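Local atomic coordinates of oxaloacetate acetyl hydrolase (Cryphonectria parasitica, PDB entry 3LYE), a protein that belongs to the phosphoenolpyruvate phosphomutase family of the TIM-barrel clan and carries bound calcium in the crystal. Residues A[91-97]-A[117-123]. Sequence-based numbering, arbitrary orientation.
Sequences LIADMDT and VAGAHLE. With CA (calcium ion), chain B.
Ala93 and Ala120 sit side by side in two adjacent parallel strands of the TIM-barrel sheet, 91-94 and 119-122, which helix 102-114 joins as a beta-alpha-beta crossover. The strand axes approach to 4.5 Å at 23°, and Ala93 N bonds Gly119 O with an N-H...O angle of 161°, whereas the return bond from His121 N to Ala93 O is weak. Packing is tight on the face bearing Ala93 and Ala120, which turns to helix 102-114: Met95 CG comes within 3.8 Å of Ala120 CB, and a bend at chi3 carries CE to 3.9 Å from Leu122 CD1.

The C-terminal ends of the strands open instead onto a hydrated calcium site. Asp94 OD2 and Asp96 OD1 bind the metal, Asp96 OD2 is held by Tyr99 OH, and five waters complete the shell; water 1 bridges Asp94 OD1 to Glu123 OE2, and water 3 donates to Glu123 OE1, which places Glu123 in the second shell. An Asx turn, with Asp96 N 2.7 Å from Asp94 OD1, probably helps to set the two aspartates around the ion. Calcium probably also eases the proximity of their carboxylates to that of Glu123. With CG placed between its own backbone N and carbonyl carbon (chi1 61°), His121 lays its ring against Asp94, and NE2 bonds Tyr50 OH. Asp94 CA lies over one face of this ring, 3.9 Å from the centroid, while waters 1 and 2 meet its edge.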
loop_
_atom_site.group_PDB
_atom_site.type_symbol
_atom_site.label_atom_id
_atom_site.label_comp_id
_atom_site.label_asym_id
_atom_site.label_seq_id
_atom_site.Cartn_x
_atom_site.Cartn_y
_atom_site.Cartn_z
ATOM N N LEU A 91 2.486 18.419 11.463
ATOM C CA LEU A 91 1.552 17.391 11.788
ATOM C C LEU A 91 1.979 16.538 13.007
ATOM O O LEU A 91 3.105 16.033 13.037
ATOM C CB LEU A 91 1.420 16.376 10.605
ATOM C CG LEU A 91 0.384 15.260 10.852
ATOM C CD1 LEU A 91 -1.043 15.788 10.991
ATOM C CD2 LEU A 91 0.500 14.182 9.766
ATOM N N ILE A 92 1.118 16.488 14.025
ATOM C CA ILE A 92 1.316 15.613 15.164
ATOM C C ILE A 92 0.433 14.393 14.816
ATOM O O ILE A 92 -0.740 14.590 14.447
ATOM C CB ILE A 92 0.859 16.199 16.485
ATOM C CG1 ILE A 92 1.762 17.376 16.844
ATOM C CG2 ILE A 92 0.897 15.121 17.588
ATOM C CD1 ILE A 92 1.299 18.158 18.051
ATOM N N ALA A 93 0.952 13.166 14.923
ATOM C CA ALA A 93 0.182 11.984 14.627
ATOM C C ALA A 93 0.171 10.997 15.765
ATOM O O ALA A 93 1.134 10.873 16.507
ATOM C CB ALA A 93 0.740 11.278 13.406
ATOM N N ASP A 94 -0.966 10.336 15.933
ATOM C CA ASP A 94 -1.068 9.278 16.906
ATOM C C ASP A 94 -0.115 8.160 16.464
ATOM O O ASP A 94 -0.022 7.894 15.253
ATOM C CB ASP A 94 -2.510 8.730 16.813
ATOM C CG ASP A 94 -2.876 7.693 17.854
ATOM O OD1 ASP A 94 -2.015 7.279 18.661
ATOM O OD2 ASP A 94 -4.084 7.308 17.852
ATOM N N MET A 95 0.663 7.594 17.390
ATOM C CA MET A 95 1.498 6.445 17.076
ATOM C C MET A 95 1.119 5.263 18.000
ATOM O O MET A 95 1.839 4.281 18.115
ATOM C CB MET A 95 3.001 6.684 16.996
ATOM C CG MET A 95 3.670 7.016 18.301
ATOM S SD MET A 95 5.483 7.052 18.191
ATOM C CE MET A 95 5.818 5.302 18.189
ATOM N N ASP A 96 -0.024 5.397 18.679
ATOM C CA ASP A 96 -0.534 4.336 19.527
ATOM C C ASP A 96 0.560 3.798 20.473
ATOM O O ASP A 96 1.108 4.594 21.236
ATOM C CB ASP A 96 -1.176 3.275 18.626
ATOM C CG ASP A 96 -2.360 3.809 17.889
ATOM O OD1 ASP A 96 -3.380 3.993 18.538
ATOM O OD2 ASP A 96 -2.257 4.100 16.689
ATOM N N THR A 97 0.814 2.493 20.467
ATOM C CA THR A 97 1.823 1.919 21.318
ATOM C C THR A 97 3.102 1.582 20.513
ATOM O O THR A 97 4.043 0.979 21.042
ATOM C CB THR A 97 1.361 0.638 21.991
ATOM O OG1 THR A 97 1.165 -0.332 20.985
ATOM C CG2 THR A 97 0.049 0.789 22.759
ATOM N N VAL A 117 6.656 13.822 9.473
ATOM C CA VAL A 117 5.765 14.028 10.596
ATOM C C VAL A 117 6.536 14.806 11.678
ATOM O O VAL A 117 7.706 14.589 11.914
ATOM C CB VAL A 117 5.254 12.690 11.115
ATOM C CG1 VAL A 117 4.370 12.877 12.329
ATOM C CG2 VAL A 117 4.521 11.925 10.021
ATOM N N ALA A 118 5.852 15.774 12.276
ATOM C CA ALA A 118 6.467 16.650 13.275
ATOM C C ALA A 118 6.603 16.098 14.663
ATOM O O ALA A 118 7.557 16.425 15.396
ATOM C CB ALA A 118 5.746 17.985 13.324
ATOM N N GLY A 119 5.664 15.281 15.066
ATOM C CA GLY A 119 5.673 14.692 16.380
ATOM C C GLY A 119 4.599 13.619 16.477
ATOM O O GLY A 119 3.787 13.450 15.560
ATOM N N ALA A 120 4.592 12.896 17.584
ATOM C CA ALA A 120 3.624 11.838 17.799
ATOM C C ALA A 120 3.500 11.477 19.248
ATOM O O ALA A 120 4.425 11.695 20.023
ATOM C CB ALA A 120 4.072 10.566 17.038
ATOM N N HIS A 121 2.341 10.933 19.631
ATOM C CA HIS A 121 2.083 10.472 20.998
ATOM C C HIS A 121 2.150 8.948 21.047
ATOM O O HIS A 121 1.597 8.229 20.201
ATOM C CB HIS A 121 0.842 11.080 21.638
ATOM C CG HIS A 121 -0.471 10.810 20.970
ATOM N ND1 HIS A 121 -1.170 9.632 21.116
ATOM C CD2 HIS A 121 -1.280 11.644 20.276
ATOM C CE1 HIS A 121 -2.342 9.751 20.509
ATOM N NE2 HIS A 121 -2.424 10.950 19.967
ATOM N N LEU A 122 2.832 8.486 22.097
ATOM C CA LEU A 122 3.132 7.069 22.374
ATOM C C LEU A 122 2.640 6.768 23.769
ATOM O O LEU A 122 3.053 7.421 24.711
ATOM C CB LEU A 122 4.654 6.919 22.238
ATOM C CG LEU A 122 5.278 5.583 22.591
ATOM C CD1 LEU A 122 4.643 4.451 21.827
ATOM C CD2 LEU A 122 6.783 5.650 22.281
ATOM N N GLU A 123 1.780 5.770 23.882
ATOM C CA GLU A 123 1.128 5.411 25.114
ATOM C C GLU A 123 1.544 4.150 25.794
ATOM O O GLU A 123 2.369 3.388 25.295
ATOM C CB GLU A 123 -0.396 5.388 24.826
ATOM C CG GLU A 123 -0.834 4.176 24.020
ATOM C CD GLU A 123 -2.068 4.405 23.148
ATOM O OE1 GLU A 123 -2.770 3.421 22.863
ATOM O OE2 GLU A 123 -2.305 5.537 22.705
HETATM CA CA CA B . -5.056 5.511 19.287
HETATM O O HOH W 1 -3.584 6.659 20.746
HETATM O O HOH W 2 -0.393 7.159 21.911
HETATM O O HOH W 3 -4.857 3.992 21.218
HETATM O O HOH W 4 -6.159 4.819 17.362
HETATM O O HOH W 5 -7.252 4.657 20.209
HETATM O O HOH W 6 -5.967 7.270 19.506
#